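Local atomic coordinates of GNA33 (Neisseria gonorrhoeae FA 1090, PDB entry 2G5D), a protein that probably cleaves the beta-1,4-glycosidic bond between N-acetylmuramic acid and N-acetylglucosamine in peptidoglycan, forming a 1,6-anhydro bond in the muramic acid product. Residues 271-276 against 281-286; 232-237 against 300-305; 385-390 against 400-405; 215-220 against 304-309; 116-121 against 353-358. All blocks are in the same frame, centred on the assembly; numbering follows the deposited sequence.

Contact 1 (271-276 against 281-286)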
# COMPACT_ATOMS: atom_id res chain seq x y z
N ILE A 271 -17.96 3.82 3.00
CA ILE A 271 -18.91 4.43 3.93
C ILE A 271 -19.23 5.87 3.54
O ILE A 271 -20.33 6.36 3.79
CB ILE A 271 -18.42 4.34 5.42
CG1 ILE A 271 -17.08 5.08 5.62
CG2 ILE A 271 -18.36 2.87 5.88
CD1 ILE A 271 -16.80 5.51 7.08
N GLY A 272 -18.26 6.55 2.92
CA GLY A 272 -18.46 7.88 2.35
C GLY A 272 -19.52 7.95 1.25
O GLY A 272 -20.27 8.91 1.18
N ARG A 273 -19.56 6.92 0.41
CA ARG A 273 -20.59 6.81 -0.63
C ARG A 273 -21.92 6.38 -0.02
O ARG A 273 -22.97 6.76 -0.52
CB ARG A 273 -20.18 5.84 -1.74
CG ARG A 273 -19.04 6.34 -2.63
CD ARG A 273 -18.78 5.41 -3.83
NE ARG A 273 -17.35 5.37 -4.13
CZ ARG A 273 -16.55 4.33 -3.87
NH1 ARG A 273 -17.04 3.21 -3.34
NH2 ARG A 273 -15.26 4.40 -4.17
N TYR A 274 -21.86 5.59 1.05
CA TYR A 274 -23.07 5.21 1.78
C TYR A 274 -23.75 6.43 2.42
O TYR A 274 -24.96 6.61 2.29
CB TYR A 274 -22.77 4.14 2.84
CG TYR A 274 -23.97 3.83 3.72
CD1 TYR A 274 -24.97 2.97 3.28
CD2 TYR A 274 -24.10 4.41 4.99
CE1 TYR A 274 -26.09 2.69 4.08
CE2 TYR A 274 -25.21 4.13 5.80
CZ TYR A 274 -26.20 3.27 5.33
OH TYR A 274 -27.30 2.98 6.11
N MET A 275 -22.96 7.25 3.11
CA MET A 275 -23.46 8.43 3.81
C MET A 275 -24.07 9.49 2.89
O MET A 275 -24.99 10.20 3.29
CB MET A 275 -22.34 9.06 4.63
CG MET A 275 -21.99 8.27 5.89
SD MET A 275 -20.61 9.02 6.73
CE MET A 275 -21.42 10.32 7.65
N ALA A 276 -23.54 9.59 1.66
CA ALA A 276 -23.92 10.62 0.70
C ALA A 276 -25.34 10.47 0.17
O ALA A 276 -26.07 11.46 0.01
CB ALA A 276 -22.93 10.66 -0.44
N LEU A 281 -24.18 13.12 4.93
CA LEU A 281 -23.25 14.16 4.50
C LEU A 281 -23.31 14.29 2.98
O LEU A 281 -23.80 13.39 2.30
CB LEU A 281 -21.82 13.82 4.92
CG LEU A 281 -21.38 14.04 6.37
CD1 LEU A 281 -19.93 13.62 6.51
CD2 LEU A 281 -21.56 15.49 6.81
N LYS A 282 -22.81 15.41 2.47
CA LYS A 282 -22.55 15.55 1.04
C LYS A 282 -21.18 14.91 0.74
O LYS A 282 -20.29 14.92 1.59
CB LYS A 282 -22.58 17.03 0.63
CG LYS A 282 -23.90 17.72 0.92
CD LYS A 282 -24.09 18.99 0.10
CE LYS A 282 -25.52 19.49 0.22
NZ LYS A 282 -25.80 20.65 -0.68
N LEU A 283 -21.03 14.35 -0.46
CA LEU A 283 -19.81 13.61 -0.84
C LEU A 283 -18.60 14.54 -1.06
O LEU A 283 -17.66 14.21 -1.78
CB LEU A 283 -20.06 12.74 -2.07
CG LEU A 283 -19.06 11.62 -2.43
CD1 LEU A 283 -19.42 10.31 -1.74
CD2 LEU A 283 -18.99 11.43 -3.95
N GLY A 284 -18.65 15.72 -0.44
CA GLY A 284 -17.54 16.66 -0.43
C GLY A 284 -16.97 16.74 0.97
O GLY A 284 -15.81 17.13 1.16
N GLN A 285 -17.80 16.38 1.95
CA GLN A 285 -17.43 16.37 3.37
C GLN A 285 -17.16 14.94 3.83
O GLN A 285 -17.02 14.68 5.03
CB GLN A 285 -18.54 16.97 4.21
CG GLN A 285 -19.34 18.06 3.51
CD GLN A 285 -20.61 18.41 4.26
OE1 GLN A 285 -21.67 18.56 3.65
NE2 GLN A 285 -20.51 18.52 5.58
N THR A 286 -17.08 14.04 2.86
CA THR A 286 -16.89 12.60 3.05
C THR A 286 -15.44 12.21 3.47
O THR A 286 -15.07 11.03 3.54
CB THR A 286 -17.42 11.85 1.79
OG1 THR A 286 -18.68 11.25 2.12
CG2 THR A 286 -16.47 10.79 1.24
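The connection between helix 271-276 and helix 288-297 in the MltA-specific insert region brings the first of these helices against the loop 281-286, with Gly272 touching Thr286 and Met275 touching Leu281. Thr286 OG1 donates to Gly272 O over 3.0 Å, approaching from the flank of the carbonyl, at a C=O...O angle of 106° and tilted from the carbonyl plane. The same threonine sets its methyl on the glycine backbone, CG2 lying 3.7 Å from Gly272 CA; Gly272 brings no side chain of its own, and the threonine rests directly on the helix backbone. Gly272 O also has Leu283 CD1 beside it at 3.3 Å. Leu283, with CG anti to its own N (chi1 -164°), swings CD1 back to the helix, where Leu283 CD1 rests 3.8 Å from Ala276 CB, while the aliphatic CG of Arg273 skirts it more loosely. At the far end of the helix the backbones join: Leu281 N makes a weak hydrogen bond to Met275 O at 3.4 Å, and Ala276 CA directs its hydrogen almost straight at Leu281 O, 3.2 Å away. Met275 and Leu281 run side by side, the terminal CE of the former 3.8 Å from CD1 of the latter. Met275 also packs on Ile291 and Met295, completing a helix-loop-helix connection whose loop folds back on the first helix.

Contact 2 (232-237 against 300-305)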
# COMPACT_ATOMS: atom_id res chain seq x y z
N GLU A 232 -8.56 6.22 20.33
CA GLU A 232 -9.50 7.15 20.95
C GLU A 232 -10.78 7.28 20.13
O GLU A 232 -11.90 7.30 20.69
CB GLU A 232 -8.86 8.54 21.16
CG GLU A 232 -7.91 8.60 22.34
CD GLU A 232 -7.41 9.99 22.64
OE1 GLU A 232 -6.33 10.11 23.26
OE2 GLU A 232 -8.10 10.96 22.26
N ASP A 233 -10.61 7.35 18.81
CA ASP A 233 -11.69 7.62 17.86
C ASP A 233 -11.90 6.43 16.92
O ASP A 233 -10.95 5.99 16.28
CB ASP A 233 -11.35 8.88 17.05
CG ASP A 233 -12.47 9.31 16.14
OD1 ASP A 233 -13.38 10.01 16.61
OD2 ASP A 233 -12.45 8.94 14.94
N PRO A 234 -13.16 5.93 16.80
CA PRO A 234 -13.51 4.76 15.96
C PRO A 234 -13.50 5.04 14.45
O PRO A 234 -13.34 4.11 13.65
CB PRO A 234 -14.96 4.46 16.37
CG PRO A 234 -15.50 5.79 16.75
CD PRO A 234 -14.36 6.48 17.46
N VAL A 235 -13.74 6.29 14.06
CA VAL A 235 -13.67 6.68 12.64
C VAL A 235 -12.21 6.77 12.20
O VAL A 235 -11.85 6.27 11.12
CB VAL A 235 -14.45 8.00 12.34
CG1 VAL A 235 -14.24 8.45 10.88
CG2 VAL A 235 -15.92 7.83 12.63
N GLU A 236 -11.37 7.38 13.03
CA GLU A 236 -9.92 7.35 12.79
C GLU A 236 -9.40 5.92 12.72
O GLU A 236 -8.52 5.63 11.90
CB GLU A 236 -9.12 8.18 13.80
CG GLU A 236 -9.32 9.68 13.70
CD GLU A 236 -8.35 10.45 14.58
OE1 GLU A 236 -8.81 11.18 15.46
OE2 GLU A 236 -7.12 10.35 14.40
N LEU A 237 -9.93 5.03 13.55
CA LEU A 237 -9.52 3.61 13.48
C LEU A 237 -10.00 2.99 12.19
O LEU A 237 -9.31 2.15 11.59
CB LEU A 237 -10.08 2.79 14.63
CG LEU A 237 -9.21 1.71 15.30
CD1 LEU A 237 -10.10 0.57 15.86
CD2 LEU A 237 -8.02 1.17 14.45
N GLN A 300 -25.88 8.18 17.17
CA GLN A 300 -26.96 7.26 16.78
C GLN A 300 -26.79 6.60 15.39
O GLN A 300 -27.53 5.68 15.03
CB GLN A 300 -28.33 7.97 16.89
CG GLN A 300 -28.78 8.77 15.65
CD GLN A 300 -28.12 10.12 15.49
OE1 GLN A 300 -27.35 10.57 16.33
NE2 GLN A 300 -28.41 10.79 14.38
N ARG A 301 -25.80 7.08 14.62
CA ARG A 301 -25.54 6.55 13.29
C ARG A 301 -24.20 5.83 13.11
O ARG A 301 -23.92 5.33 12.02
CB ARG A 301 -25.69 7.65 12.23
CG ARG A 301 -27.09 8.23 12.16
CD ARG A 301 -27.98 7.59 11.10
NE ARG A 301 -29.37 8.03 11.24
CZ ARG A 301 -30.42 7.20 11.30
NH1 ARG A 301 -30.25 5.89 11.20
NH2 ARG A 301 -31.65 7.69 11.44
N LEU A 302 -23.40 5.77 14.19
CA LEU A 302 -22.03 5.23 14.17
C LEU A 302 -21.97 3.76 13.76
O LEU A 302 -21.22 3.39 12.83
CB LEU A 302 -21.40 5.36 15.56
CG LEU A 302 -19.89 5.58 15.81
CD1 LEU A 302 -19.40 4.71 16.97
CD2 LEU A 302 -19.03 5.39 14.58
N ALA A 303 -22.73 2.93 14.48
CA ALA A 303 -22.76 1.48 14.22
C ALA A 303 -23.22 1.18 12.79
O ALA A 303 -22.53 0.46 12.05
CB ALA A 303 -23.65 0.78 15.25
N GLU A 304 -24.35 1.75 12.41
CA GLU A 304 -24.93 1.59 11.08
C GLU A 304 -23.95 1.85 9.93
O GLU A 304 -23.84 1.06 9.00
CB GLU A 304 -26.10 2.57 10.96
CG GLU A 304 -26.80 2.60 9.62
CD GLU A 304 -27.59 3.89 9.44
OE1 GLU A 304 -28.12 4.40 10.44
OE2 GLU A 304 -27.66 4.38 8.30
N VAL A 305 -23.26 2.99 10.00
CA VAL A 305 -22.42 3.46 8.91
C VAL A 305 -21.15 2.63 8.83
O VAL A 305 -20.80 2.13 7.74
CB VAL A 305 -22.11 4.98 9.04
CG1 VAL A 305 -20.99 5.39 8.08
CG2 VAL A 305 -23.35 5.80 8.76
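Apolar packing alone joins the two segments, and Leu302 supplies all of it from the 300-305 side. Both of its methyls face the CG corner of the Pro234 ring: CG of the proline is 4.1 Å from Leu302 CD1 and 4.2 Å from Leu302 CD2, the two side chains crossing at about a right angle. Val235 adds a looser touch, its CG2 4.4 Å from Leu302 CD2. Both partners sit in the first turn of helix 234-243, and Leu302 in the first turn of helix 302-306, so two helix beginnings meet. With the nearest CA atoms, those of Val235 and Leu302, still 8.6 Å apart, the side chains bridge the space between the backbones. Helix 288-297 helps to enclose the cluster, Met295 meeting Leu302 and Ile291 meeting Val235.

The polar interactions hold each segment separately, within itself or to neighbouring parts of the fold. Asp233 OD2, through the anti lone pair, accepts from Glu236 N at 2.7 Å with an angle of 167° at the hydrogen, while OD1 forms a salt bridge with Arg296. The carboxylate thus secures the first turn and links it to helix 288-297. On the other segment, Arg301 NH1 lies 2.7 Å from Glu304 OE1 in a salt bridge that runs nearly in the guanidinium plane and meets the syn side of the carboxylate. Glu304 OE2 is hydrogen-bonded to the hydroxyls of Tyr274 and Tyr280. In this helical part of the insert region, an aspartate N-cap with its capping bond starts helix 234-243, which packs through Pro234 and Val235 on the first turn of helix 302-306.

Contact 3 (385-390 against 400-405)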
# COMPACT_ATOMS: atom_id res chain seq x y z
N VAL A 385 0.41 5.76 -10.58
CA VAL A 385 1.21 5.76 -9.33
C VAL A 385 0.45 6.23 -8.08
O VAL A 385 -0.14 7.31 -8.05
CB VAL A 385 2.53 6.61 -9.48
CG1 VAL A 385 3.38 6.54 -8.16
CG2 VAL A 385 3.37 6.12 -10.68
N ASP A 386 0.46 5.40 -7.03
CA ASP A 386 -0.01 5.88 -5.74
C ASP A 386 1.24 6.33 -4.98
O ASP A 386 2.12 5.53 -4.63
CB ASP A 386 -0.76 4.80 -4.97
CG ASP A 386 -1.89 5.36 -4.10
OD1 ASP A 386 -2.34 6.51 -4.29
OD2 ASP A 386 -2.35 4.62 -3.21
N TYR A 387 1.33 7.63 -4.77
CA TYR A 387 2.52 8.27 -4.27
C TYR A 387 2.50 8.20 -2.74
O TYR A 387 1.57 8.71 -2.12
CB TYR A 387 2.54 9.72 -4.80
CG TYR A 387 3.80 10.46 -4.48
CD1 TYR A 387 4.87 10.46 -5.35
CD2 TYR A 387 3.92 11.17 -3.29
CE1 TYR A 387 6.05 11.13 -5.04
CE2 TYR A 387 5.09 11.84 -2.98
CZ TYR A 387 6.15 11.82 -3.85
OH TYR A 387 7.29 12.51 -3.55
N PHE A 388 3.49 7.54 -2.13
CA PHE A 388 3.49 7.39 -0.69
C PHE A 388 4.08 8.63 -0.01
O PHE A 388 5.25 8.96 -0.18
CB PHE A 388 4.20 6.10 -0.22
CG PHE A 388 4.19 5.93 1.28
CD1 PHE A 388 2.98 5.78 1.97
CD2 PHE A 388 5.37 5.96 2.01
CE1 PHE A 388 2.95 5.66 3.34
CE2 PHE A 388 5.35 5.83 3.37
CZ PHE A 388 4.14 5.67 4.04
N TRP A 389 3.24 9.33 0.76
CA TRP A 389 3.64 10.59 1.37
C TRP A 389 4.35 10.49 2.72
O TRP A 389 4.98 11.45 3.14
CB TRP A 389 2.46 11.56 1.42
CG TRP A 389 2.24 12.26 0.11
CD1 TRP A 389 1.25 12.02 -0.80
CD2 TRP A 389 3.03 13.32 -0.43
NE1 TRP A 389 1.37 12.88 -1.88
CE2 TRP A 389 2.45 13.70 -1.67
CE3 TRP A 389 4.18 14.01 0.01
CZ2 TRP A 389 2.99 14.71 -2.48
CZ3 TRP A 389 4.70 15.04 -0.80
CH2 TRP A 389 4.11 15.37 -2.02
N GLY A 390 4.30 9.33 3.37
CA GLY A 390 4.91 9.17 4.68
C GLY A 390 3.86 9.09 5.77
O GLY A 390 2.68 8.85 5.49
N GLY A 400 -4.67 12.98 0.31
CA GLY A 400 -6.06 13.18 -0.11
C GLY A 400 -6.26 14.24 -1.19
O GLY A 400 -7.24 14.20 -1.94
N LYS A 401 -5.33 15.19 -1.26
CA LYS A 401 -5.37 16.28 -2.25
C LYS A 401 -4.75 15.89 -3.59
O LYS A 401 -4.85 16.63 -4.58
CB LYS A 401 -4.70 17.54 -1.67
CG LYS A 401 -5.53 18.22 -0.58
CD LYS A 401 -5.20 19.70 -0.44
CE LYS A 401 -5.72 20.24 0.89
NZ LYS A 401 -5.69 21.73 0.96
N GLN A 402 -4.11 14.72 -3.63
CA GLN A 402 -3.43 14.23 -4.82
C GLN A 402 -4.34 13.47 -5.79
O GLN A 402 -4.77 12.34 -5.52
CB GLN A 402 -2.26 13.35 -4.41
CG GLN A 402 -1.42 12.96 -5.58
CD GLN A 402 0.02 13.20 -5.33
OE1 GLN A 402 0.62 12.58 -4.44
NE2 GLN A 402 0.61 14.11 -6.11
N LYS A 403 -4.63 14.13 -6.91
CA LYS A 403 -5.31 13.52 -8.07
C LYS A 403 -4.91 14.27 -9.35
O LYS A 403 -5.61 15.18 -9.81
CB LYS A 403 -6.84 13.49 -7.89
CG LYS A 403 -7.41 14.41 -6.78
CD LYS A 403 -7.84 15.79 -7.28
CE LYS A 403 -8.20 16.67 -6.09
NZ LYS A 403 -8.77 17.99 -6.48
N THR A 404 -3.77 13.85 -9.91
CA THR A 404 -3.01 14.62 -10.92
C THR A 404 -2.59 13.80 -12.14
O THR A 404 -2.38 12.58 -12.05
CB THR A 404 -1.70 15.24 -10.32
OG1 THR A 404 -0.86 14.21 -9.76
CG2 THR A 404 -2.00 16.25 -9.24
N THR A 405 -2.44 14.48 -13.27
CA THR A 405 -1.78 13.90 -14.43
C THR A 405 -0.30 13.68 -14.09
O THR A 405 0.32 14.49 -13.40
CB THR A 405 -1.90 14.82 -15.66
OG1 THR A 405 -3.28 15.00 -15.98
CG2 THR A 405 -1.19 14.22 -16.86
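Trp389 meets Gln402 at the edge of its indole, while CE2 of Tyr387 covers one indole face, 3.4 Å above the plane over the ring centre. The Tyr387 ring in turn has Trp389 CG at its own edge. These aromatics belong to strand 384-391 of the 3D domain, a family of the double-psi beta-barrel clan; the glutamine stands where helix 393-401 gives way to strand 403-413. Trp389 NE1 donates to Gln402 OE1 over 2.7 Å, with an angle of 146° at the hydrogen. The bond is bent: the indole nitrogen stands above the carbonyl plane of the amide, and the oxygen is itself tilted out of the ring plane. Ring and amide planes are nevertheless only 23° apart. Gln402 reaches the indole with CG anti to its backbone N (chi1 -173°) and a bend at chi2 that brings the amide round to the NE1 edge.

Ala395, Leu398 and Ala399 of helix 393-401 pack on Trp389, so the indole is wedged between that helix and its parent strand, and the buried contact spans the strand-helix-strand connection. Pro360 touches both Trp389 and Gln402. The hydroxyl of Tyr387 is engaged farther off, in a hydrogen bond with Arg368. Near the base of the same tyrosine, the amide oxygen also comes close: Gln402 OE1 lies 3.5 Å from Tyr387 CB.

Contact 4 (215-220 against 304-309)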
# COMPACT_ATOMS: atom_id res chain seq x y z
N GLN A 215 -20.17 -7.25 13.06
CA GLN A 215 -20.18 -8.24 14.14
C GLN A 215 -19.02 -8.05 15.12
O GLN A 215 -19.21 -8.17 16.33
CB GLN A 215 -20.14 -9.66 13.56
CG GLN A 215 -21.36 -10.01 12.72
CD GLN A 215 -21.22 -11.36 12.07
OE1 GLN A 215 -20.18 -11.68 11.48
NE2 GLN A 215 -22.27 -12.17 12.17
N ILE A 216 -17.84 -7.73 14.58
CA ILE A 216 -16.64 -7.44 15.36
C ILE A 216 -16.81 -6.14 16.15
O ILE A 216 -16.43 -6.07 17.32
CB ILE A 216 -15.38 -7.35 14.43
CG1 ILE A 216 -15.13 -8.71 13.73
CG2 ILE A 216 -14.15 -6.92 15.21
CD1 ILE A 216 -14.19 -8.63 12.49
N ASN A 217 -17.36 -5.12 15.49
CA ASN A 217 -17.76 -3.90 16.19
C ASN A 217 -18.67 -4.21 17.37
O ASN A 217 -18.54 -3.62 18.46
CB ASN A 217 -18.49 -2.96 15.23
CG ASN A 217 -17.56 -2.20 14.32
OD1 ASN A 217 -18.03 -1.49 13.43
ND2 ASN A 217 -16.25 -2.33 14.52
N GLY A 218 -19.60 -5.15 17.16
CA GLY A 218 -20.60 -5.49 18.15
C GLY A 218 -20.08 -6.38 19.26
O GLY A 218 -20.84 -6.75 20.14
N GLY A 219 -18.80 -6.72 19.20
CA GLY A 219 -18.15 -7.49 20.27
C GLY A 219 -17.93 -8.97 20.02
O GLY A 219 -17.67 -9.71 20.96
N ALA A 220 -18.03 -9.40 18.77
CA ALA A 220 -17.87 -10.83 18.43
C ALA A 220 -16.48 -11.41 18.67
O ALA A 220 -16.32 -12.62 18.70
CB ALA A 220 -18.32 -11.10 16.99
N GLU A 304 -24.35 1.75 12.41
CA GLU A 304 -24.93 1.59 11.08
C GLU A 304 -23.95 1.85 9.93
O GLU A 304 -23.84 1.06 9.00
CB GLU A 304 -26.10 2.57 10.96
CG GLU A 304 -26.80 2.60 9.62
CD GLU A 304 -27.59 3.89 9.44
OE1 GLU A 304 -28.12 4.40 10.44
OE2 GLU A 304 -27.66 4.38 8.30
N VAL A 305 -23.26 2.99 10.00
CA VAL A 305 -22.42 3.46 8.91
C VAL A 305 -21.15 2.63 8.83
O VAL A 305 -20.80 2.13 7.74
CB VAL A 305 -22.11 4.98 9.04
CG1 VAL A 305 -20.99 5.39 8.08
CG2 VAL A 305 -23.35 5.80 8.76
N LEU A 306 -20.48 2.45 9.98
CA LEU A 306 -19.26 1.63 10.06
C LEU A 306 -19.51 0.17 9.65
O LEU A 306 -18.72 -0.41 8.90
CB LEU A 306 -18.64 1.71 11.46
CG LEU A 306 -17.51 2.73 11.69
CD1 LEU A 306 -17.76 4.10 11.07
CD2 LEU A 306 -17.23 2.88 13.17
N GLY A 307 -20.62 -0.39 10.10
CA GLY A 307 -21.02 -1.74 9.70
C GLY A 307 -21.30 -1.97 8.21
O GLY A 307 -21.39 -3.11 7.79
N GLN A 308 -21.44 -0.91 7.43
CA GLN A 308 -21.67 -1.07 5.98
C GLN A 308 -20.45 -1.62 5.22
O GLN A 308 -20.60 -2.22 4.16
CB GLN A 308 -22.13 0.25 5.35
CG GLN A 308 -23.46 0.76 5.89
CD GLN A 308 -24.60 -0.24 5.74
OE1 GLN A 308 -24.79 -0.83 4.67
NE2 GLN A 308 -25.38 -0.44 6.81
N ASN A 309 -19.25 -1.42 5.77
CA ASN A 309 -18.00 -1.97 5.21
C ASN A 309 -17.69 -3.30 5.91
O ASN A 309 -17.04 -3.29 6.96
CB ASN A 309 -16.85 -0.97 5.42
CG ASN A 309 -15.50 -1.46 4.87
OD1 ASN A 309 -14.44 -1.11 5.40
ND2 ASN A 309 -15.53 -2.24 3.81
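Asn217 and Leu306 approach each other with side chains crossed at about a right angle, and a single atom pair brings them together: the amide oxygen OD1 of Asn217 lies 3.8 Å from Leu306 CB. Asn217 reaches across from the last turn of helix 213-217, its CG set beside the backbone N and anti to the carbonyl carbon (chi1 -78°), which directs the amide toward Leu306. The touch thus falls at the root of the leucine; the side chain of Leu306 also packs on Phe238 of helix 234-243. Beyond Leu306, the oxygen OD1 of Asn217 comes within 4.4 Å of Gly307 N, a loose approach. The contact is accordingly slight, burying 63 Å² in all, and the backbones pass at 7.6 Å between the CA atoms of Asn217 and Gly307.

Each segment is a helix end held by its own bonds. After Asn217 the chain turns through Gly218 and Gly219 in a Schellman motif: Ala220 N bonds back to Gln215 O at 3.0 Å and Gly219 N to Ile216 O at 3.1 Å, while Gly219 takes a positive phi of 102°. In the other segment, a type I turn runs from Leu306 to Asn309. Gln308 folds back over the preceding helical turn, its NE2 donating to Glu304 O at 3.1 Å with that oxygen close to the amide plane. Its side chain also touches Tyr274 of helix 271-276. What meets here is therefore a pair of helix C-terminal ends, one finished by a Schellman motif and the other leading into a type I beta turn.

Contact 5 (116-121 against 353-358)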
# COMPACT_ATOMS: atom_id res chain seq x y z
N GLY A 116 -0.79 9.75 -17.43
CA GLY A 116 -1.49 8.83 -16.53
C GLY A 116 -1.88 9.49 -15.23
O GLY A 116 -1.86 10.73 -15.10
N THR A 117 -2.24 8.67 -14.25
CA THR A 117 -2.83 9.19 -13.03
C THR A 117 -1.93 8.96 -11.81
O THR A 117 -1.43 7.86 -11.60
CB THR A 117 -4.27 8.63 -12.80
OG1 THR A 117 -5.13 9.04 -13.88
CG2 THR A 117 -4.87 9.14 -11.47
N VAL A 118 -1.71 10.04 -11.07
CA VAL A 118 -1.02 10.01 -9.80
C VAL A 118 -2.00 10.36 -8.68
O VAL A 118 -2.65 11.42 -8.70
CB VAL A 118 0.24 10.92 -9.76
CG1 VAL A 118 1.01 10.76 -8.42
CG2 VAL A 118 1.18 10.56 -10.93
N THR A 119 -2.10 9.45 -7.72
CA THR A 119 -2.82 9.68 -6.47
C THR A 119 -1.83 9.56 -5.31
O THR A 119 -0.63 9.30 -5.52
CB THR A 119 -4.00 8.71 -6.29
OG1 THR A 119 -3.56 7.38 -6.54
CG2 THR A 119 -5.13 9.05 -7.25
N GLY A 120 -2.33 9.76 -4.09
CA GLY A 120 -1.46 9.75 -2.92
C GLY A 120 -1.98 8.91 -1.76
O GLY A 120 -3.19 8.84 -1.53
N TYR A 121 -1.08 8.26 -1.04
CA TYR A 121 -1.47 7.56 0.17
C TYR A 121 -0.48 7.83 1.27
O TYR A 121 0.58 8.40 1.02
CB TYR A 121 -1.68 6.05 -0.06
CG TYR A 121 -0.46 5.20 -0.36
CD1 TYR A 121 -0.07 4.16 0.50
CD2 TYR A 121 0.27 5.37 -1.55
CE1 TYR A 121 1.01 3.34 0.20
CE2 TYR A 121 1.35 4.55 -1.86
CZ TYR A 121 1.72 3.56 -0.98
OH TYR A 121 2.79 2.76 -1.31
N LEU A 353 11.63 4.63 -10.21
CA LEU A 353 10.56 5.10 -11.07
C LEU A 353 10.55 6.62 -10.99
O LEU A 353 10.31 7.18 -9.93
CB LEU A 353 9.24 4.49 -10.59
CG LEU A 353 7.95 4.14 -11.39
CD1 LEU A 353 6.91 5.22 -11.21
CD2 LEU A 353 8.13 3.80 -12.88
N PHE A 354 10.84 7.27 -12.10
CA PHE A 354 10.74 8.72 -12.15
C PHE A 354 9.32 9.17 -12.47
O PHE A 354 8.73 8.73 -13.46
CB PHE A 354 11.72 9.29 -13.16
CG PHE A 354 12.00 10.73 -12.95
CD1 PHE A 354 13.13 11.12 -12.21
CD2 PHE A 354 11.15 11.70 -13.48
CE1 PHE A 354 13.40 12.49 -11.99
CE2 PHE A 354 11.42 13.06 -13.27
CZ PHE A 354 12.54 13.45 -12.52
N VAL A 355 8.79 10.06 -11.62
CA VAL A 355 7.44 10.59 -11.75
C VAL A 355 7.51 12.09 -11.90
O VAL A 355 8.04 12.79 -11.05
CB VAL A 355 6.52 10.20 -10.53
CG1 VAL A 355 5.07 10.74 -10.71
CG2 VAL A 355 6.47 8.73 -10.35
N ALA A 356 7.03 12.54 -13.06
CA ALA A 356 6.80 13.93 -13.38
C ALA A 356 5.31 14.24 -13.19
O ALA A 356 4.46 13.78 -13.95
CB ALA A 356 7.22 14.19 -14.84
N THR A 357 5.00 15.04 -12.17
CA THR A 357 3.60 15.36 -11.89
C THR A 357 3.44 16.77 -11.33
O THR A 357 4.28 17.64 -11.56
CB THR A 357 2.90 14.21 -11.06
OG1 THR A 357 1.51 14.48 -10.90
CG2 THR A 357 3.56 13.97 -9.71
N ALA A 358 2.33 17.02 -10.63
CA ALA A 358 2.13 18.28 -9.93
C ALA A 358 1.97 18.02 -8.43
O ALA A 358 1.30 17.07 -8.02
CB ALA A 358 0.93 19.01 -10.48
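Val118 faces Val355 and Thr357 inside the beta-barrel part of the protein, where strands 116-129 and 352-358 both pair with strand 403-413. From the CB of Val118 outward, the first neighbour is the hydroxyl of Thr357, whose OG1 lies 3.9 Å from that CB. Farther out, CG2 does most of the touching: set beside the backbone N and anti to the carbonyl carbon, Val118 CG2 meets Val355 CG1 at 3.9 Å. The two valines cross at a slant, methyl against methyl. The same Val118 CG2 stands 3.9 Å from Thr357 OG1, the valine and threonine reaching toward each other tip to tip.

The threonine oxygen has polar partners on the intervening strand, a hydrogen bond with Thr404 OG1 and another with the backbone oxygen of Thr405, so its place against the valine is also fixed from strand 403-413. Val118 packs in addition on Tyr387, and Val355 on Val385, which brings strand 384-391 into this buried cluster. Because the two strands are separated by strand 403-413, their backbones stay apart, the CA atoms of Val118 and Thr357 being 7.4 Å from each other. The side chains make the connection, and Thr357 CB also comes within 4.0 Å of Val118 CG2.

How the contacts relate
From the N terminus, strand 116-121 comes first and meets the most distant partner in the chain: contact 5 closes at 353-358, enclosing contacts 4, 2 and 1 within one long excursion. In that excursion, contact 4 opens at 215-220 and contact 2 at 232-237; both end on helix 302-306, sharing Glu304 and Val305, and contact 1 is a short local closure inside both, packed through Val305 on that helix. Contact 3 follows in series after contact 5, yet their centres lie about 6 Å apart, on the neighbouring strands 116-129, 384-391 and 403-413. The centres of contacts 4 and 5 are about 35 Å apart, on opposite sides of the chain's centre, one in the helical part of the insert and the other in the barrel.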